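Local coordinates for protein AlyGC (PDB 5GKD) that probably degrades the marine polysaccharide alginate by beta-elimination, as a calcium-binding lyase of polysaccharide lyase family 6, at residues I91-N96 and S104-V109; V291-P296 and A357-S362; R541-A546 and H562-G567. All blocks are in the same frame, centred on the assembly; numbering follows the deposited sequence.

Contact 1. Residues I91-N96 and S104-V109. With PO4 (phosphate ion), chain I; PO4 (phosphate ion), chain G.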
loop_
_atom_site.group_PDB
_atom_site.type_symbol
_atom_site.label_atom_id
_atom_site.label_comp_id
_atom_site.label_asym_id
_atom_site.label_seq_id
_atom_site.Cartn_x
_atom_site.Cartn_y
_atom_site.Cartn_z
ATOM N N ILE A 91 2.256 15.853 -23.019
ATOM C CA ILE A 91 2.316 16.892 -24.042
ATOM C C ILE A 91 1.557 18.114 -23.540
ATOM O O ILE A 91 0.354 18.034 -23.271
ATOM C CB ILE A 91 1.708 16.428 -25.368
ATOM C CG1 ILE A 91 2.403 15.180 -25.895
ATOM C CG2 ILE A 91 1.763 17.564 -26.402
ATOM C CD1 ILE A 91 1.780 14.697 -27.176
ATOM N N ALA A 92 2.236 19.250 -23.459
ATOM C CA ALA A 92 1.618 20.493 -23.007
ATOM C C ALA A 92 1.914 21.616 -23.984
ATOM O O ALA A 92 3.059 21.789 -24.421
ATOM C CB ALA A 92 2.116 20.893 -21.625
ATOM N N PHE A 93 0.880 22.390 -24.313
ATOM C CA PHE A 93 1.014 23.547 -25.186
ATOM C C PHE A 93 1.429 24.783 -24.395
ATOM O O PHE A 93 0.848 25.866 -24.528
ATOM C CB PHE A 93 -0.295 23.790 -25.936
ATOM C CG PHE A 93 -0.537 22.838 -27.074
ATOM C CD1 PHE A 93 -1.005 21.550 -26.840
ATOM C CD2 PHE A 93 -0.342 23.247 -28.382
ATOM C CE1 PHE A 93 -1.236 20.690 -27.885
ATOM C CE2 PHE A 93 -0.587 22.385 -29.434
ATOM C CZ PHE A 93 -1.024 21.103 -29.179
ATOM N N ARG A 94 2.427 24.616 -23.539
ATOM C CA ARG A 94 3.018 25.714 -22.790
ATOM C C ARG A 94 4.356 25.250 -22.239
ATOM O O ARG A 94 4.606 24.048 -22.085
ATOM C CB ARG A 94 2.116 26.183 -21.638
ATOM C CG ARG A 94 2.154 25.245 -20.463
ATOM C CD ARG A 94 1.228 25.633 -19.328
ATOM N NE ARG A 94 1.364 24.668 -18.254
ATOM C CZ ARG A 94 0.848 24.803 -17.036
ATOM N NH1 ARG A 94 1.042 23.851 -16.145
ATOM N NH2 ARG A 94 0.133 25.872 -16.709
ATOM N N ARG A 95 5.218 26.226 -21.946
ATOM C CA ARG A 95 6.348 25.980 -21.066
ATOM C C ARG A 95 5.902 25.928 -19.609
ATOM O O ARG A 95 6.253 24.999 -18.876
ATOM C CB ARG A 95 7.411 27.067 -21.244
ATOM C CG ARG A 95 8.577 26.922 -20.266
ATOM C CD ARG A 95 9.667 27.942 -20.541
ATOM N NE ARG A 95 10.837 27.669 -19.727
ATOM C CZ ARG A 95 12.051 28.162 -19.955
ATOM N NH1 ARG A 95 12.265 28.969 -20.983
ATOM N NH2 ARG A 95 13.053 27.839 -19.148
ATOM N N ASN A 96 5.149 26.937 -19.184
ATOM C CA ASN A 96 4.621 27.081 -17.829
ATOM C C ASN A 96 3.486 28.092 -17.910
ATOM O O ASN A 96 3.149 28.566 -18.994
ATOM C CB ASN A 96 5.704 27.511 -16.837
ATOM C CG ASN A 96 6.438 28.750 -17.283
ATOM O OD1 ASN A 96 5.831 29.778 -17.602
ATOM N ND2 ASN A 96 7.756 28.658 -17.328
ATOM N N SER A 104 -0.122 26.684 -32.982
ATOM C CA SER A 104 0.817 25.577 -33.034
ATOM C C SER A 104 0.060 24.269 -33.189
ATOM O O SER A 104 -1.127 24.166 -32.881
ATOM C CB SER A 104 1.694 25.550 -31.783
ATOM O OG SER A 104 2.482 26.721 -31.742
ATOM N N ARG A 105 0.758 23.258 -33.672
ATOM C CA ARG A 105 0.093 22.040 -34.102
ATOM C C ARG A 105 0.883 20.822 -33.650
ATOM O O ARG A 105 2.107 20.782 -33.794
ATOM C CB ARG A 105 -0.068 22.052 -35.618
ATOM C CG ARG A 105 -0.700 20.822 -36.191
ATOM C CD ARG A 105 -0.804 20.935 -37.700
ATOM N NE ARG A 105 -1.447 19.774 -38.290
ATOM C CZ ARG A 105 -1.469 19.521 -39.592
ATOM N NH1 ARG A 105 -2.085 18.443 -40.058
ATOM N NH2 ARG A 105 -0.891 20.372 -40.429
ATOM N N VAL A 106 0.187 19.845 -33.079
ATOM C CA VAL A 106 0.756 18.535 -32.803
ATOM C C VAL A 106 -0.015 17.539 -33.650
ATOM O O VAL A 106 -1.233 17.409 -33.495
ATOM C CB VAL A 106 0.671 18.165 -31.313
ATOM C CG1 VAL A 106 1.133 16.723 -31.088
ATOM C CG2 VAL A 106 1.462 19.134 -30.468
ATOM N N THR A 107 0.677 16.849 -34.546
ATOM C CA THR A 107 0.027 15.973 -35.506
ATOM C C THR A 107 0.857 14.709 -35.675
ATOM O O THR A 107 2.084 14.752 -35.626
ATOM C CB THR A 107 -0.186 16.665 -36.868
ATOM O OG1 THR A 107 -0.856 15.781 -37.778
ATOM C CG2 THR A 107 1.156 17.116 -37.481
ATOM N N GLN A 108 0.178 13.577 -35.818
ATOM C CA GLN A 108 0.846 12.317 -36.086
ATOM C C GLN A 108 1.828 11.962 -34.975
ATOM O O GLN A 108 2.969 11.569 -35.225
ATOM C CB GLN A 108 1.544 12.346 -37.452
ATOM C CG GLN A 108 0.593 12.540 -38.638
ATOM C CD GLN A 108 1.225 12.132 -39.959
ATOM O OE1 GLN A 108 1.777 11.054 -40.066
ATOM N NE2 GLN A 108 1.143 12.995 -40.961
ATOM N N VAL A 109 1.390 12.096 -33.732
ATOM C CA VAL A 109 2.170 11.511 -32.659
ATOM C C VAL A 109 1.324 10.501 -31.897
ATOM O O VAL A 109 0.108 10.644 -31.729
ATOM C CB VAL A 109 2.831 12.540 -31.709
ATOM C CG1 VAL A 109 2.813 13.933 -32.256
ATOM C CG2 VAL A 109 2.335 12.438 -30.283
HETATM P P PO4 I . 11.978 24.834 -17.334
HETATM O O1 PO4 I . 12.295 23.479 -17.923
HETATM O O2 PO4 I . 13.117 25.787 -17.608
HETATM O O3 PO4 I . 10.712 25.408 -17.930
HETATM O O4 PO4 I . 11.791 24.668 -15.850
HETATM P P PO4 G . -2.090 23.669 -14.262
HETATM O O1 PO4 G . -2.629 24.237 -15.555
HETATM O O2 PO4 G . -0.725 24.233 -13.923
HETATM O O3 PO4 G . -2.017 22.169 -14.413
HETATM O O4 PO4 G . -3.018 24.021 -13.123
#

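Contact 2. Residues V291-P296 and A357-S362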
loop_
_atom_site.group_PDB
_atom_site.type_symbol
_atom_site.label_atom_id
_atom_site.label_comp_id
_atom_site.label_asym_id
_atom_site.label_seq_id
_atom_site.Cartn_x
_atom_site.Cartn_y
_atom_site.Cartn_z
ATOM N N VAL A 291 -31.559 13.980 -19.967
ATOM C CA VAL A 291 -31.782 15.376 -19.636
ATOM C C VAL A 291 -31.901 15.449 -18.120
ATOM O O VAL A 291 -32.878 14.958 -17.539
ATOM C CB VAL A 291 -33.022 15.955 -20.327
ATOM C CG1 VAL A 291 -33.082 17.459 -20.112
ATOM C CG2 VAL A 291 -32.996 15.644 -21.821
ATOM N N MET A 292 -30.909 16.047 -17.478
ATOM C CA MET A 292 -30.800 15.984 -16.029
ATOM C C MET A 292 -31.650 17.043 -15.333
ATOM O O MET A 292 -31.958 18.101 -15.888
ATOM C CB MET A 292 -29.347 16.151 -15.592
ATOM C CG MET A 292 -28.546 14.866 -15.593
ATOM S SD MET A 292 -26.995 15.010 -14.676
ATOM C CE MET A 292 -27.598 15.141 -12.988
ATOM N N ASN A 293 -32.031 16.728 -14.102
ATOM C CA ASN A 293 -32.419 17.738 -13.131
ATOM C C ASN A 293 -31.181 18.447 -12.615
ATOM O O ASN A 293 -30.106 17.858 -12.538
ATOM C CB ASN A 293 -33.164 17.100 -11.954
ATOM C CG ASN A 293 -34.665 17.320 -12.029
ATOM O OD1 ASN A 293 -35.216 17.441 -13.108
ATOM N ND2 ASN A 293 -35.314 17.426 -10.877
ATOM N N GLY A 294 -31.340 19.723 -12.260
ATOM C CA GLY A 294 -30.292 20.510 -11.659
ATOM C C GLY A 294 -30.621 20.909 -10.225
ATOM O O GLY A 294 -31.644 20.541 -9.663
ATOM N N VAL A 295 -29.705 21.656 -9.633
ATOM C CA VAL A 295 -29.840 22.160 -8.269
ATOM C C VAL A 295 -30.233 23.633 -8.349
ATOM O O VAL A 295 -29.561 24.396 -9.055
ATOM C CB VAL A 295 -28.533 22.000 -7.471
ATOM C CG1 VAL A 295 -28.728 22.451 -6.018
ATOM C CG2 VAL A 295 -27.994 20.586 -7.532
ATOM N N PRO A 296 -31.295 24.068 -7.664
ATOM C CA PRO A 296 -31.573 25.509 -7.595
ATOM C C PRO A 296 -30.387 26.241 -6.991
ATOM O O PRO A 296 -29.799 25.785 -6.010
ATOM C CB PRO A 296 -32.805 25.601 -6.688
ATOM C CG PRO A 296 -33.324 24.198 -6.557
ATOM C CD PRO A 296 -32.174 23.289 -6.779
ATOM N N ALA A 357 -39.527 9.278 -17.251
ATOM C CA ALA A 357 -39.465 10.593 -16.628
ATOM C C ALA A 357 -39.367 10.430 -15.116
ATOM O O ALA A 357 -40.117 9.648 -14.520
ATOM C CB ALA A 357 -40.683 11.445 -16.992
ATOM N N PHE A 358 -38.450 11.168 -14.498
ATOM C CA PHE A 358 -38.207 11.070 -13.067
ATOM C C PHE A 358 -38.723 12.284 -12.300
ATOM O O PHE A 358 -38.576 12.343 -11.073
ATOM C CB PHE A 358 -36.707 10.847 -12.813
ATOM C CG PHE A 358 -36.204 9.518 -13.326
ATOM C CD1 PHE A 358 -36.283 8.387 -12.541
ATOM C CD2 PHE A 358 -35.691 9.401 -14.601
ATOM C CE1 PHE A 358 -35.846 7.154 -13.009
ATOM C CE2 PHE A 358 -35.240 8.175 -15.080
ATOM C CZ PHE A 358 -35.319 7.047 -14.280
ATOM N N ASP A 359 -39.343 13.231 -12.984
ATOM C CA ASP A 359 -39.863 14.457 -12.382
ATOM C C ASP A 359 -40.820 15.071 -13.399
ATOM O O ASP A 359 -41.068 14.502 -14.466
ATOM C CB ASP A 359 -38.724 15.414 -12.000
ATOM C CG ASP A 359 -39.097 16.392 -10.894
ATOM O OD1 ASP A 359 -40.248 16.862 -10.830
ATOM O OD2 ASP A 359 -38.212 16.702 -10.079
ATOM N N ASP A 360 -41.358 16.236 -13.065
ATOM C CA ASP A 360 -42.167 16.975 -14.022
ATOM C C ASP A 360 -41.340 17.293 -15.265
ATOM O O ASP A 360 -40.219 17.791 -15.157
ATOM C CB ASP A 360 -42.683 18.262 -13.383
ATOM C CG ASP A 360 -43.583 19.045 -14.304
ATOM O OD1 ASP A 360 -44.651 18.528 -14.661
ATOM O OD2 ASP A 360 -43.228 20.168 -14.684
ATOM N N ILE A 361 -41.894 16.992 -16.447
ATOM C CA ILE A 361 -41.242 17.286 -17.716
ATOM C C ILE A 361 -42.073 18.239 -18.570
ATOM O O ILE A 361 -41.842 18.366 -19.767
ATOM C CB ILE A 361 -40.907 16.000 -18.496
ATOM C CG1 ILE A 361 -42.169 15.210 -18.825
ATOM C CG2 ILE A 361 -39.957 15.138 -17.703
ATOM C CD1 ILE A 361 -41.946 14.090 -19.784
ATOM N N SER A 362 -43.016 18.943 -17.963
ATOM C CA SER A 362 -43.818 19.882 -18.727
ATOM C C SER A 362 -43.005 21.061 -19.228
ATOM O O SER A 362 -43.511 21.831 -20.045
ATOM C CB SER A 362 -45.000 20.376 -17.889
ATOM O OG SER A 362 -44.597 21.351 -16.952
#

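Contact 3. Residues R541-A546 and H562-G567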
loop_
_atom_site.group_PDB
_atom_site.type_symbol
_atom_site.label_atom_id
_atom_site.label_comp_id
_atom_site.label_asym_id
_atom_site.label_seq_id
_atom_site.Cartn_x
_atom_site.Cartn_y
_atom_site.Cartn_z
ATOM N N ARG A 541 -2.390 -1.457 -13.630
ATOM C CA ARG A 541 -3.227 -2.092 -14.629
ATOM C C ARG A 541 -4.316 -2.866 -13.896
ATOM O O ARG A 541 -4.105 -3.308 -12.765
ATOM C CB ARG A 541 -2.327 -3.015 -15.456
ATOM C CG ARG A 541 -2.816 -3.529 -16.738
ATOM C CD ARG A 541 -1.654 -4.189 -17.410
ATOM N NE ARG A 541 -0.720 -3.189 -17.916
ATOM C CZ ARG A 541 -0.500 -2.972 -19.207
ATOM N NH1 ARG A 541 -1.130 -3.701 -20.117
ATOM N NH2 ARG A 541 0.359 -2.042 -19.595
ATOM N N ASN A 542 -5.472 -3.028 -14.530
ATOM C CA ASN A 542 -6.516 -3.880 -13.961
ATOM C C ASN A 542 -6.159 -5.363 -14.159
ATOM O O ASN A 542 -5.209 -5.709 -14.856
ATOM C CB ASN A 542 -7.880 -3.582 -14.598
ATOM C CG ASN A 542 -8.298 -2.121 -14.455
ATOM O OD1 ASN A 542 -7.831 -1.411 -13.571
ATOM N ND2 ASN A 542 -9.194 -1.677 -15.322
ATOM N N TYR A 543 -6.947 -6.254 -13.557
ATOM C CA TYR A 543 -6.722 -7.687 -13.724
ATOM C C TYR A 543 -8.062 -8.409 -13.792
ATOM O O TYR A 543 -9.097 -7.872 -13.409
ATOM C CB TYR A 543 -5.845 -8.276 -12.589
ATOM C CG TYR A 543 -6.527 -8.261 -11.251
ATOM C CD1 TYR A 543 -6.554 -7.108 -10.474
ATOM C CD2 TYR A 543 -7.177 -9.380 -10.780
ATOM C CE1 TYR A 543 -7.199 -7.085 -9.262
ATOM C CE2 TYR A 543 -7.816 -9.368 -9.554
ATOM C CZ TYR A 543 -7.831 -8.219 -8.805
ATOM O OH TYR A 543 -8.488 -8.218 -7.602
ATOM N N ARG A 544 -8.017 -9.652 -14.274
ATOM C CA ARG A 544 -9.162 -10.545 -14.362
ATOM C C ARG A 544 -8.874 -11.828 -13.588
ATOM O O ARG A 544 -7.768 -12.370 -13.656
ATOM C CB ARG A 544 -9.485 -10.887 -15.830
ATOM C CG ARG A 544 -9.971 -9.722 -16.670
ATOM C CD ARG A 544 -9.894 -10.010 -18.159
ATOM N NE ARG A 544 -8.539 -9.859 -18.680
ATOM C CZ ARG A 544 -8.053 -10.556 -19.702
ATOM N NH1 ARG A 544 -8.815 -11.456 -20.310
ATOM N NH2 ARG A 544 -6.809 -10.369 -20.103
ATOM N N LEU A 545 -9.878 -12.329 -12.869
ATOM C CA LEU A 545 -9.755 -13.573 -12.116
ATOM C C LEU A 545 -11.006 -14.417 -12.339
ATOM O O LEU A 545 -12.115 -13.969 -12.036
ATOM C CB LEU A 545 -9.541 -13.282 -10.621
ATOM C CG LEU A 545 -9.552 -14.473 -9.657
ATOM C CD1 LEU A 545 -8.497 -15.484 -10.039
ATOM C CD2 LEU A 545 -9.362 -14.007 -8.224
ATOM N N ALA A 546 -10.828 -15.626 -12.874
ATOM C CA ALA A 546 -11.908 -16.586 -13.101
ATOM C C ALA A 546 -11.583 -17.886 -12.380
ATOM O O ALA A 546 -10.455 -18.381 -12.465
ATOM C CB ALA A 546 -12.118 -16.860 -14.595
ATOM N N HIS A 562 -6.998 -15.792 4.621
ATOM C CA HIS A 562 -7.940 -15.344 3.609
ATOM C C HIS A 562 -7.753 -16.100 2.308
ATOM O O HIS A 562 -6.650 -16.534 1.963
ATOM C CB HIS A 562 -7.771 -13.852 3.354
ATOM C CG HIS A 562 -7.681 -13.049 4.608
ATOM N ND1 HIS A 562 -8.735 -12.932 5.489
ATOM C CD2 HIS A 562 -6.663 -12.336 5.140
ATOM C CE1 HIS A 562 -8.365 -12.181 6.511
ATOM N NE2 HIS A 562 -7.114 -11.807 6.324
ATOM N N PHE A 563 -8.849 -16.245 1.570
ATOM C CA PHE A 563 -8.727 -16.841 0.247
ATOM C C PHE A 563 -8.198 -15.828 -0.777
ATOM O O PHE A 563 -7.263 -16.133 -1.528
ATOM C CB PHE A 563 -10.072 -17.412 -0.206
ATOM C CG PHE A 563 -10.057 -17.909 -1.611
ATOM C CD1 PHE A 563 -9.467 -19.122 -1.926
ATOM C CD2 PHE A 563 -10.601 -17.152 -2.628
ATOM C CE1 PHE A 563 -9.431 -19.572 -3.228
ATOM C CE2 PHE A 563 -10.578 -17.596 -3.925
ATOM C CZ PHE A 563 -9.987 -18.809 -4.229
ATOM N N PHE A 564 -8.799 -14.630 -0.844
ATOM C CA PHE A 564 -8.364 -13.615 -1.799
ATOM C C PHE A 564 -8.264 -12.258 -1.120
ATOM O O PHE A 564 -9.239 -11.784 -0.533
ATOM C CB PHE A 564 -9.295 -13.503 -3.017
ATOM C CG PHE A 564 -8.807 -12.506 -4.042
ATOM C CD1 PHE A 564 -7.868 -12.869 -4.989
ATOM C CD2 PHE A 564 -9.248 -11.190 -4.019
ATOM C CE1 PHE A 564 -7.390 -11.949 -5.908
ATOM C CE2 PHE A 564 -8.780 -10.260 -4.936
ATOM C CZ PHE A 564 -7.850 -10.648 -5.886
ATOM N N ASP A 565 -7.108 -11.609 -1.262
ATOM C CA ASP A 565 -6.824 -10.328 -0.622
ATOM C C ASP A 565 -6.401 -9.328 -1.694
ATOM O O ASP A 565 -5.314 -9.446 -2.260
ATOM C CB ASP A 565 -5.733 -10.489 0.442
ATOM C CG ASP A 565 -5.601 -9.259 1.347
ATOM O OD1 ASP A 565 -6.608 -8.573 1.595
ATOM O OD2 ASP A 565 -4.487 -8.982 1.817
ATOM N N ALA A 566 -7.257 -8.350 -1.974
ATOM C CA ALA A 566 -6.959 -7.330 -2.968
ATOM C C ALA A 566 -5.970 -6.313 -2.409
ATOM O O ALA A 566 -6.127 -5.842 -1.284
ATOM C CB ALA A 566 -8.243 -6.620 -3.412
ATOM N N GLY A 567 -4.958 -5.970 -3.202
ATOM C CA GLY A 567 -4.055 -4.905 -2.819
ATOM C C GLY A 567 -4.731 -3.548 -2.841
ATOM O O GLY A 567 -5.701 -3.317 -3.567
#

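Contact 1. Residues I91-N96 and S104-V109
Ile91 lies across from Val106 and Phe93 across from Ser104, with CA atoms 9.0 Å and 8.1 Å apart, so the segments run in opposite directions and meet through side chains, with no hydrogen bond between them. Phe93 has the largest share of the contact. Its ring tip, CZ, comes within 3.4 Å of Val106 CG2, a tight approach oblique to the ring, while CE2 presents the ring edge to Ser104 O at 3.9 Å. Ile91 and Val109 meet tip to tip, CD1 to CG2, at 3.9 Å; with CG1 anti to the carbonyl carbon and chi2 at 178°, the isoleucine chain stretches out to place its terminal methyl there. Phe135 of the adjacent strand 134-141, and Leu68 of strand 65-69 on the wall of Ile91, also touch Val106. Beyond Phe93, the centre of an inverse gamma turn, Arg94 and Arg95 each reach a phosphate ion probably from the crystallisation liquor. Arg95 NE holds O3 of one ion at 2.9 Å (158° at the hydrogen) and its NH2 holds O2 at 2.6 Å, a two-pronged grip; Arg94 NH1 meets O2 of the other at 2.9 Å in the guanidinium plane. Arg67, Arg153 and Tyr129 contribute further bonds to these ions. Apolar residues from two facing walls of one coil, meeting without backbone bonds, characterise the interior of a right-handed parallel beta-helix, the fold of the pectate-lyase-like clan.

Contact 2. Residues V291-P296 and A357-S362
In the parallel beta-helix of the chondroitinase B family, the turns that follow strands 289-292 and 355-357 lie on the same flank of the solenoid, and here Asn293 and Asp359 join them. Strand 322-326 runs between, and both side chains touch its Ala325, so the bond passes over the intervening coil. The CA atoms stand 8.2 Å apart and a single hydrogen bond spans the gap, from Asn293 ND2 to Asp359 OD2 at 3.1 Å. It is bent, 139° at the hydrogen, and the amide nitrogen approaches from above the carboxylate plane, 36° out of it; the side chains cross at about a right angle. With CG anti to the backbone N (chi1 -156°), Asp359 directs its carboxylate toward Asn293. The amide nitrogen has a stronger partner in Arg332 O, and OD2 also bonds Ser328 OG. The other oxygen, Asp359 OD1, takes Asp360 N at 2.6 Å through its anti lone pair, which, with the bonds at OD2, helps hold the rotation of the group. Exchanging Asp359 for an alanine would probably leave Ser328 OG without this partner, Asn293 ND2 with one acceptor fewer and Asp360 N unbonded by the side chain. Bonds from Asn293 ND2 and Asp360 N, with Ser328 OG beside OD2, are consistent with an ionised carboxylate, probably stabilised both within its own turn and from neighbouring coils.

Contact 3. Residues R541-A546 and H562-G567
Apolar packing comes first: Leu545 and Tyr543, neighbours on the same side of strand 543-548, both press on the ring of Phe564. Leu545 CD2 lies 3.7 Å from Phe564 CE1, oblique to that ring, and the ring carbons Tyr543 CZ and Phe564 CZ approach to 3.8 Å. The polar-aromatic element is the tyrosine hydroxyl. Tyr543 OH sits at the edge of the phenylalanine ring, near its plane, 3.0 Å from Phe564 CZ and 3.4 Å from CE2, a tight approach of the oxygen to the ring edge. With CG anti to its backbone N (chi1 -177°), Phe564 sends its ring across to meet the tyrosine hydroxyl, and the two side chains arrive from opposite directions. Backbone contact is absent: CA atoms of Leu545 and Phe564 are 10.4 Å apart, with no hydrogen bond across. Ile532 and Leu592, from strands flanking 564-565, also touch Phe564. Buried side chains from two walls meeting inside a coil, without backbone bonds between them, fit the core of a parallel beta-helix.

Overall arrangement
From the N terminus, contact 1 comes first, closing an excursion of seven residues between its segments, which lie on strands 89-92 and 105-112, opposing walls of an early coil. Contact 2 follows much later and spans 60 residues, linking turns on one flank; its strands 289-292 and 355-357 belong to the same wall as 89-92, although the centres of contacts 1 and 2 lie about 41 Å apart. Contact 3 closes a 15-residue excursion in the C-terminal beta-helix, tying strand 543-548 to strand 564-565 on another wall, and lies on the opposite side of the chain's centre from contact 2. The three are strictly in series: none nests or crosses, and no two touch.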